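Local coordinates for protein glucoamylase (Thermoanaerobacterium thermosaccharolyticum, PDB 1LF6) that hydrolyses terminal alpha-1,4-linked glucose residues one after another from the non-reducing ends of starch-like chains, probably releasing beta-D-glucose, at residues I124-K129 against N274-E279; K103-K108 against D278-Y283. One frame throughout, in Å; residues are numbered along the deposited sequence.

Contact 1. Residues I124-K129 against N274-E279; sequences IFTDVK and NNYIDE
The aliphatic CB of Phe125, rather than its ring, sits over the middle of the Tyr276 ring, a CH-pi contact of 3.7 Å from CB to the ring centroid and only 9° off the normal. With CG of Phe125 lodged between its own N and C (chi1 62°), the phenyl group is turned alongside the base of the tyrosine, Phe125 CD1 lying 4.0 Å from Tyr276 CB, and the two rings meet obliquely, planes at 48°. Thr126 OG1 comes to the edge of the tyrosine ring, near its plane, 3.2 Å from Tyr276 CE1. Further along, Val128 CG1 lies 3.6 Å from Tyr276 CA and also touches Glu279 OE2, while CG2 rests on CB of Asn275. No hydrogen bond joins the two segments; Tyr276 OH is instead bound to the carbonyl oxygen of Leu105. A serine in place of Tyr276 would probably leave Phe125 CB without its aromatic partner and the Leu105 oxygen without this hydroxyl. The contact thus lays helix 269-284 against strand 118-126 and the residues that follow it; the strand's neighbours are strands 107-113 and 132-141, with Phe52 of strand 51-55 also packing on Tyr276.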
ATOM      1  N   ILE A 124      -9.820 -15.624  -7.837  1.00 22.18           N
ATOM      2  CA  ILE A 124      -8.382 -15.439  -7.695  1.00 21.63           C
ATOM      3  C   ILE A 124      -7.853 -15.569  -6.271  1.00 21.47           C
ATOM      4  O   ILE A 124      -8.418 -15.012  -5.333  1.00 23.05           O
ATOM      5  CB  ILE A 124      -7.975 -14.056  -8.252  1.00 23.02           C
ATOM      6  CG1 ILE A 124      -8.457 -13.935  -9.704  1.00 23.36           C
ATOM      7  CG2 ILE A 124      -6.459 -13.868  -8.166  1.00 22.65           C
ATOM      8  CD1 ILE A 124      -8.348 -12.537 -10.276  1.00 25.50           C
ATOM      9  N   PHE A 125      -6.750 -16.300  -6.135  1.00 20.72           N
ATOM     10  CA  PHE A 125      -6.092 -16.526  -4.852  1.00 21.86           C
ATOM     11  C   PHE A 125      -4.786 -17.259  -5.126  1.00 21.51           C
ATOM     12  O   PHE A 125      -4.446 -17.508  -6.279  1.00 22.74           O
ATOM     13  CB  PHE A 125      -6.990 -17.356  -3.927  1.00 21.04           C
ATOM     14  CG  PHE A 125      -7.312 -18.723  -4.457  1.00 21.49           C
ATOM     15  CD1 PHE A 125      -6.527 -19.821  -4.113  1.00 22.62           C
ATOM     16  CD2 PHE A 125      -8.390 -18.913  -5.316  1.00 21.73           C
ATOM     17  CE1 PHE A 125      -6.814 -21.089  -4.619  1.00 23.49           C
ATOM     18  CE2 PHE A 125      -8.682 -20.173  -5.826  1.00 21.88           C
ATOM     19  CZ  PHE A 125      -7.894 -21.265  -5.478  1.00 21.73           C
ATOM     20  N   THR A 126      -4.050 -17.603  -4.079  1.00 23.21           N
ATOM     21  CA  THR A 126      -2.785 -18.299  -4.273  1.00 23.27           C
ATOM     22  C   THR A 126      -2.759 -19.682  -3.630  1.00 24.24           C
ATOM     23  O   THR A 126      -3.638 -20.032  -2.845  1.00 22.62           O
ATOM     24  CB  THR A 126      -1.611 -17.478  -3.716  1.00 24.47           C
ATOM     25  OG1 THR A 126      -1.827 -17.213  -2.326  1.00 23.80           O
ATOM     26  CG2 THR A 126      -1.482 -16.159  -4.470  1.00 22.18           C
ATOM     27  N   ASP A 127      -1.739 -20.456  -3.983  1.00 25.69           N
ATOM     28  CA  ASP A 127      -1.547 -21.799  -3.462  1.00 26.41           C
ATOM     29  C   ASP A 127      -0.823 -21.661  -2.128  1.00 26.92           C
ATOM     30  O   ASP A 127       0.323 -21.215  -2.080  1.00 26.72           O
ATOM     31  CB  ASP A 127      -0.709 -22.614  -4.458  1.00 27.79           C
ATOM     32  CG  ASP A 127      -0.587 -24.088  -4.075  1.00 27.10           C
ATOM     33  OD1 ASP A 127      -0.355 -24.911  -4.984  1.00 27.15           O
ATOM     34  OD2 ASP A 127      -0.708 -24.419  -2.879  1.00 27.88           O
ATOM     35  N   VAL A 128      -1.497 -22.029  -1.042  1.00 28.29           N
ATOM     36  CA  VAL A 128      -0.912 -21.914   0.289  1.00 28.08           C
ATOM     37  C   VAL A 128       0.383 -22.708   0.473  1.00 28.94           C
ATOM     38  O   VAL A 128       1.211 -22.365   1.318  1.00 28.94           O
ATOM     39  CB  VAL A 128      -1.916 -22.358   1.380  1.00 28.20           C
ATOM     40  CG1 VAL A 128      -3.151 -21.461   1.348  1.00 26.09           C
ATOM     41  CG2 VAL A 128      -2.312 -23.818   1.166  1.00 28.89           C
ATOM     42  N   LYS A 129       0.568 -23.752  -0.329  1.00 29.94           N
ATOM     43  CA  LYS A 129       1.755 -24.597  -0.215  1.00 31.57           C
ATOM     44  C   LYS A 129       2.934 -24.254  -1.109  1.00 31.63           C
ATOM     45  O   LYS A 129       4.071 -24.600  -0.786  1.00 33.27           O
ATOM     46  CB  LYS A 129       1.386 -26.061  -0.458  1.00 34.29           C
ATOM     47  CG  LYS A 129       0.733 -26.753   0.720  1.00 34.79           C
ATOM     48  CD  LYS A 129       0.568 -28.232   0.430  1.00 38.45           C
ATOM     49  CE  LYS A 129       0.249 -29.010   1.692  1.00 39.68           C
ATOM     50  NZ  LYS A 129       0.251 -30.478   1.434  1.00 42.37           N
ATOM     51  N   ASN A 274     -10.388 -23.607  -0.482  1.00 26.83           N
ATOM     52  CA  ASN A 274     -10.815 -23.696   0.903  1.00 25.72           C
ATOM     53  C   ASN A 274      -9.638 -23.547   1.869  1.00 24.91           C
ATOM     54  O   ASN A 274      -9.771 -22.927   2.925  1.00 23.90           O
ATOM     55  CB  ASN A 274     -11.545 -25.023   1.160  1.00 29.52           C
ATOM     56  CG  ASN A 274     -12.868 -25.121   0.408  1.00 30.86           C
ATOM     57  OD1 ASN A 274     -13.590 -24.134   0.268  1.00 33.67           O
ATOM     58  ND2 ASN A 274     -13.194 -26.318  -0.066  1.00 31.79           N
ATOM     59  N   ASN A 275      -8.489 -24.115   1.512  1.00 22.71           N
ATOM     60  CA  ASN A 275      -7.303 -24.022   2.363  1.00 24.86           C
ATOM     61  C   ASN A 275      -6.840 -22.570   2.455  1.00 24.51           C
ATOM     62  O   ASN A 275      -6.377 -22.116   3.503  1.00 21.55           O
ATOM     63  CB  ASN A 275      -6.163 -24.881   1.802  1.00 26.67           C
ATOM     64  CG  ASN A 275      -6.429 -26.375   1.933  1.00 29.85           C
ATOM     65  OD1 ASN A 275      -5.666 -27.197   1.427  1.00 32.60           O
ATOM     66  ND2 ASN A 275      -7.510 -26.730   2.618  1.00 30.06           N
ATOM     67  N   TYR A 276      -6.958 -21.848   1.344  1.00 24.55           N
ATOM     68  CA  TYR A 276      -6.555 -20.448   1.305  1.00 25.38           C
ATOM     69  C   TYR A 276      -7.451 -19.663   2.251  1.00 25.66           C
ATOM     70  O   TYR A 276      -6.970 -18.909   3.103  1.00 25.92           O
ATOM     71  CB  TYR A 276      -6.686 -19.900  -0.121  1.00 24.17           C
ATOM     72  CG  TYR A 276      -6.276 -18.449  -0.281  1.00 21.51           C
ATOM     73  CD1 TYR A 276      -4.946 -18.094  -0.509  1.00 21.74           C
ATOM     74  CD2 TYR A 276      -7.224 -17.429  -0.211  1.00 22.18           C
ATOM     75  CE1 TYR A 276      -4.570 -16.751  -0.668  1.00 19.50           C
ATOM     76  CE2 TYR A 276      -6.862 -16.088  -0.366  1.00 22.06           C
ATOM     77  CZ  TYR A 276      -5.537 -15.758  -0.595  1.00 19.37           C
ATOM     78  OH  TYR A 276      -5.187 -14.434  -0.754  1.00 21.56           O
ATOM     79  N   ILE A 277      -8.757 -19.870   2.110  1.00 26.31           N
ATOM     80  CA  ILE A 277      -9.750 -19.191   2.936  1.00 28.23           C
ATOM     81  C   ILE A 277      -9.621 -19.533   4.421  1.00 28.90           C
ATOM     82  O   ILE A 277      -9.649 -18.639   5.268  1.00 28.73           O
ATOM     83  CB  ILE A 277     -11.185 -19.534   2.463  1.00 28.31           C
ATOM     84  CG1 ILE A 277     -11.393 -19.020   1.038  1.00 27.88           C
ATOM     85  CG2 ILE A 277     -12.215 -18.923   3.404  1.00 28.38           C
ATOM     86  CD1 ILE A 277     -12.698 -19.477   0.399  1.00 29.93           C
ATOM     87  N   ASP A 278      -9.477 -20.819   4.733  1.00 29.27           N
ATOM     88  CA  ASP A 278      -9.357 -21.257   6.125  1.00 29.43           C
ATOM     89  C   ASP A 278      -8.171 -20.614   6.837  1.00 27.29           C
ATOM     90  O   ASP A 278      -8.277 -20.216   7.995  1.00 25.83           O
ATOM     91  CB  ASP A 278      -9.213 -22.784   6.218  1.00 31.08           C
ATOM     92  CG  ASP A 278     -10.451 -23.522   5.748  1.00 33.47           C
ATOM     93  OD1 ASP A 278     -11.573 -23.029   5.993  1.00 34.79           O
ATOM     94  OD2 ASP A 278     -10.302 -24.609   5.147  1.00 36.33           O
ATOM     95  N   GLU A 279      -7.040 -20.526   6.145  1.00 25.66           N
ATOM     96  CA  GLU A 279      -5.845 -19.936   6.734  1.00 26.53           C
ATOM     97  C   GLU A 279      -6.092 -18.486   7.131  1.00 25.29           C
ATOM     98  O   GLU A 279      -5.689 -18.048   8.213  1.00 24.53           O
ATOM     99  CB  GLU A 279      -4.672 -20.015   5.754  1.00 27.76           C
ATOM    100  CG  GLU A 279      -3.399 -20.558   6.379  1.00 32.92           C
ATOM    101  CD  GLU A 279      -2.245 -20.669   5.394  1.00 35.28           C
ATOM    102  OE1 GLU A 279      -1.186 -21.211   5.781  1.00 39.33           O
ATOM    103  OE2 GLU A 279      -2.390 -20.217   4.238  1.00 36.30           O
TER

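Contact 2. Residues K103-K108 against D278-Y283; sequences KSLGYK and DEWTKY
Trp280 reaches out of helix 269-284 toward residues 103-105, meeting them along a path from CB through CG, CD1 and NE1 to CZ2 and CH2. Its CB is wedged against the backbone, 3.4 Å from Lys103 O and 3.6 Å from Ser104 CA, with Ser104 CB a little farther off. CG is next, close to both Leu105 N and Ser104 CA. At CD1 the backbone comes over the ring: Leu105 N lies above this face, 3.8 Å from Trp280 CD1. NE1 has Leu105 CB nearby, but its hydrogen bond goes to the carbonyl oxygen of Thr42. On the six-membered ring, Trp280 CZ2 and CH2 take the leucine methyl, Leu105 CD1 standing 3.8 Å from CZ2. This is a CH-pi contact over the face, 4.2 Å from CD1 of Leu105 to the centroid of the six-membered ring of Trp280 and 26° off its normal.

Leu105 is the centre of an inverse gamma turn, closed by a weak bond from Gly106 N to Ser104 O, and the chain then runs into strand 107-113. Both segments belong to the N-terminal glucodextranase-type region, a beta-sandwich domain, and Met303 of helix 296-306 touches both Leu105 and Trp280. In Leu105, chi1 of -70° sets CG over one face near the rim of the indole, and the extended second torsion (-176°) carries CD1 on over the six-membered ring.

The Lys103 carbonyl oxygen comes within 3.1 Å of Thr281 N, yet the angle is too poor for a hydrogen bond. Thr281 OG1 is bonded back to Ile277 O in its own helix, and Ser104 OG to Thr101 OG1. Lys103 lays its CB near Thr281 CA, then extends away until NZ meets Asn285 OD1.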
ATOM      1  N   LYS A 103     -13.597 -12.821   5.835  1.00 24.09           N
ATOM      2  CA  LYS A 103     -12.386 -13.139   6.582  1.00 24.55           C
ATOM      3  C   LYS A 103     -11.343 -13.852   5.732  1.00 23.37           C
ATOM      4  O   LYS A 103     -10.624 -14.725   6.217  1.00 25.43           O
ATOM      5  CB  LYS A 103     -12.736 -13.975   7.823  1.00 25.18           C
ATOM      6  CG  LYS A 103     -13.620 -13.224   8.827  1.00 27.50           C
ATOM      7  CD  LYS A 103     -14.030 -14.085  10.017  1.00 28.22           C
ATOM      8  CE  LYS A 103     -14.865 -13.289  11.020  1.00 31.45           C
ATOM      9  NZ  LYS A 103     -15.326 -14.124  12.177  1.00 31.67           N
ATOM     10  N   SER A 104     -11.275 -13.476   4.457  1.00 22.92           N
ATOM     11  CA  SER A 104     -10.307 -14.050   3.525  1.00 22.43           C
ATOM     12  C   SER A 104     -10.013 -13.083   2.378  1.00 22.29           C
ATOM     13  O   SER A 104     -10.913 -12.411   1.865  1.00 20.88           O
ATOM     14  CB  SER A 104     -10.810 -15.394   2.965  1.00 22.27           C
ATOM     15  OG  SER A 104     -12.059 -15.269   2.308  1.00 22.82           O
ATOM     16  N   LEU A 105      -8.745 -13.008   1.986  1.00 22.16           N
ATOM     17  CA  LEU A 105      -8.348 -12.122   0.896  1.00 23.65           C
ATOM     18  C   LEU A 105      -8.390 -12.852  -0.443  1.00 23.60           C
ATOM     19  O   LEU A 105      -7.439 -12.813  -1.227  1.00 23.69           O
ATOM     20  CB  LEU A 105      -6.952 -11.542   1.153  1.00 23.24           C
ATOM     21  CG  LEU A 105      -6.852 -10.519   2.293  1.00 24.07           C
ATOM     22  CD1 LEU A 105      -5.438  -9.965   2.373  1.00 21.92           C
ATOM     23  CD2 LEU A 105      -7.836  -9.387   2.053  1.00 22.78           C
ATOM     24  N   GLY A 106      -9.506 -13.536  -0.677  1.00 23.45           N
ATOM     25  CA  GLY A 106      -9.716 -14.255  -1.919  1.00 22.11           C
ATOM     26  C   GLY A 106     -10.756 -13.431  -2.648  1.00 21.35           C
ATOM     27  O   GLY A 106     -11.672 -12.907  -2.021  1.00 20.98           O
ATOM     28  N   TYR A 107     -10.642 -13.315  -3.964  1.00 20.40           N
ATOM     29  CA  TYR A 107     -11.587 -12.488  -4.700  1.00 20.73           C
ATOM     30  C   TYR A 107     -12.303 -13.116  -5.883  1.00 21.15           C
ATOM     31  O   TYR A 107     -11.788 -14.009  -6.564  1.00 20.05           O
ATOM     32  CB  TYR A 107     -10.883 -11.225  -5.204  1.00 21.38           C
ATOM     33  CG  TYR A 107     -10.243 -10.389  -4.123  1.00 19.31           C
ATOM     34  CD1 TYR A 107     -10.883  -9.262  -3.611  1.00 17.85           C
ATOM     35  CD2 TYR A 107      -8.981 -10.711  -3.630  1.00 19.70           C
ATOM     36  CE1 TYR A 107     -10.278  -8.474  -2.636  1.00 18.63           C
ATOM     37  CE2 TYR A 107      -8.368  -9.933  -2.656  1.00 17.91           C
ATOM     38  CZ  TYR A 107      -9.021  -8.816  -2.164  1.00 17.52           C
ATOM     39  OH  TYR A 107      -8.412  -8.049  -1.196  1.00 17.47           O
ATOM     40  N   LYS A 108     -13.502 -12.596  -6.120  1.00 21.42           N
ATOM     41  CA  LYS A 108     -14.343 -13.001  -7.228  1.00 22.62           C
ATOM     42  C   LYS A 108     -14.585 -11.735  -8.036  1.00 22.22           C
ATOM     43  O   LYS A 108     -14.967 -10.698  -7.487  1.00 22.33           O
ATOM     44  CB  LYS A 108     -15.682 -13.550  -6.732  1.00 23.74           C
ATOM     45  CG  LYS A 108     -16.648 -13.904  -7.858  1.00 27.30           C
ATOM     46  CD  LYS A 108     -17.989 -14.377  -7.310  1.00 28.57           C
ATOM     47  CE  LYS A 108     -18.949 -14.710  -8.431  1.00 31.60           C
ATOM     48  NZ  LYS A 108     -20.286 -15.105  -7.906  1.00 35.51           N
ATOM     49  N   ASP A 278      -9.477 -20.819   4.733  1.00 29.27           N
ATOM     50  CA  ASP A 278      -9.357 -21.257   6.125  1.00 29.43           C
ATOM     51  C   ASP A 278      -8.171 -20.614   6.837  1.00 27.29           C
ATOM     52  O   ASP A 278      -8.277 -20.216   7.995  1.00 25.83           O
ATOM     53  CB  ASP A 278      -9.213 -22.784   6.218  1.00 31.08           C
ATOM     54  CG  ASP A 278     -10.451 -23.522   5.748  1.00 33.47           C
ATOM     55  OD1 ASP A 278     -11.573 -23.029   5.993  1.00 34.79           O
ATOM     56  OD2 ASP A 278     -10.302 -24.609   5.147  1.00 36.33           O
ATOM     57  N   GLU A 279      -7.040 -20.526   6.145  1.00 25.66           N
ATOM     58  CA  GLU A 279      -5.845 -19.936   6.734  1.00 26.53           C
ATOM     59  C   GLU A 279      -6.092 -18.486   7.131  1.00 25.29           C
ATOM     60  O   GLU A 279      -5.689 -18.048   8.213  1.00 24.53           O
ATOM     61  CB  GLU A 279      -4.672 -20.015   5.754  1.00 27.76           C
ATOM     62  CG  GLU A 279      -3.399 -20.558   6.379  1.00 32.92           C
ATOM     63  CD  GLU A 279      -2.245 -20.669   5.394  1.00 35.28           C
ATOM     64  OE1 GLU A 279      -1.186 -21.211   5.781  1.00 39.33           O
ATOM     65  OE2 GLU A 279      -2.390 -20.217   4.238  1.00 36.30           O
ATOM     66  N   TRP A 280      -6.756 -17.745   6.249  1.00 23.80           N
ATOM     67  CA  TRP A 280      -7.070 -16.346   6.504  1.00 24.42           C
ATOM     68  C   TRP A 280      -8.144 -16.194   7.576  1.00 25.21           C
ATOM     69  O   TRP A 280      -8.094 -15.268   8.385  1.00 26.27           O
ATOM     70  CB  TRP A 280      -7.529 -15.666   5.210  1.00 22.97           C
ATOM     71  CG  TRP A 280      -6.402 -15.070   4.432  1.00 22.31           C
ATOM     72  CD1 TRP A 280      -6.021 -15.385   3.159  1.00 22.44           C
ATOM     73  CD2 TRP A 280      -5.483 -14.073   4.891  1.00 22.42           C
ATOM     74  NE1 TRP A 280      -4.919 -14.648   2.797  1.00 21.28           N
ATOM     75  CE2 TRP A 280      -4.568 -13.832   3.843  1.00 22.31           C
ATOM     76  CE3 TRP A 280      -5.344 -13.357   6.090  1.00 22.35           C
ATOM     77  CZ2 TRP A 280      -3.526 -12.906   3.955  1.00 22.80           C
ATOM     78  CZ3 TRP A 280      -4.310 -12.438   6.204  1.00 22.30           C
ATOM     79  CH2 TRP A 280      -3.413 -12.220   5.141  1.00 23.59           C
ATOM     80  N   THR A 281      -9.118 -17.097   7.568  1.00 24.58           N
ATOM     81  CA  THR A 281     -10.203 -17.063   8.539  1.00 24.35           C
ATOM     82  C   THR A 281      -9.636 -17.322   9.927  1.00 24.75           C
ATOM     83  O   THR A 281     -10.018 -16.673  10.901  1.00 24.12           O
ATOM     84  CB  THR A 281     -11.270 -18.125   8.206  1.00 23.89           C
ATOM     85  OG1 THR A 281     -11.736 -17.920   6.868  1.00 21.20           O
ATOM     86  CG2 THR A 281     -12.453 -18.015   9.154  1.00 24.01           C
ATOM     87  N   LYS A 282      -8.708 -18.268  10.004  1.00 25.71           N
ATOM     88  CA  LYS A 282      -8.058 -18.617  11.260  1.00 26.46           C
ATOM     89  C   LYS A 282      -7.418 -17.375  11.878  1.00 26.33           C
ATOM     90  O   LYS A 282      -7.503 -17.142  13.088  1.00 24.94           O
ATOM     91  CB  LYS A 282      -6.979 -19.669  11.003  1.00 28.32           C
ATOM     92  CG  LYS A 282      -6.171 -20.041  12.227  1.00 31.18           C
ATOM     93  CD  LYS A 282      -5.041 -20.981  11.858  1.00 34.20           C
ATOM     94  CE  LYS A 282      -4.256 -21.401  13.085  1.00 36.62           C
ATOM     95  NZ  LYS A 282      -3.184 -22.372  12.725  1.00 37.96           N
ATOM     96  N   TYR A 283      -6.763 -16.582  11.039  1.00 24.86           N
ATOM     97  CA  TYR A 283      -6.121 -15.366  11.514  1.00 23.94           C
ATOM     98  C   TYR A 283      -7.136 -14.346  12.004  1.00 22.36           C
ATOM     99  O   TYR A 283      -6.962 -13.769  13.072  1.00 22.08           O
ATOM    100  CB  TYR A 283      -5.263 -14.734  10.416  1.00 23.76           C
ATOM    101  CG  TYR A 283      -4.759 -13.365  10.808  1.00 26.27           C
ATOM    102  CD1 TYR A 283      -5.251 -12.212  10.191  1.00 25.68           C
ATOM    103  CD2 TYR A 283      -3.817 -13.218  11.826  1.00 24.00           C
ATOM    104  CE1 TYR A 283      -4.811 -10.941  10.584  1.00 26.20           C
ATOM    105  CE2 TYR A 283      -3.373 -11.958  12.226  1.00 24.90           C
ATOM    106  CZ  TYR A 283      -3.872 -10.825  11.601  1.00 25.58           C
ATOM    107  OH  TYR A 283      -3.419  -9.584  11.983  1.00 26.12           O
TER

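Both contacts dock helix 269-284 on neighbouring strands of one antiparallel sheet, 118-126 in contact 1 and the lead-in to 107-113 in contact 2. Contact 1 is partly buried, with Val128, Asn275 and Glu279 partly exposed; contact 2 is buried around Trp280 and Leu105, with partly exposed Lys103 and Thr281 at its margin. Neither has a hydrogen bond across its segments, and each turns on one aromatic residue of the helix. In contact 1 a strand's CB covers the tyrosine ring; in contact 2 backbone and a leucine methyl cover the indole. Ile124 N to Tyr107 O, 2.8 Å, probably hydrogen-bonds the two strands, and the Tyr276 and Trp280 rings meet edge-to-face.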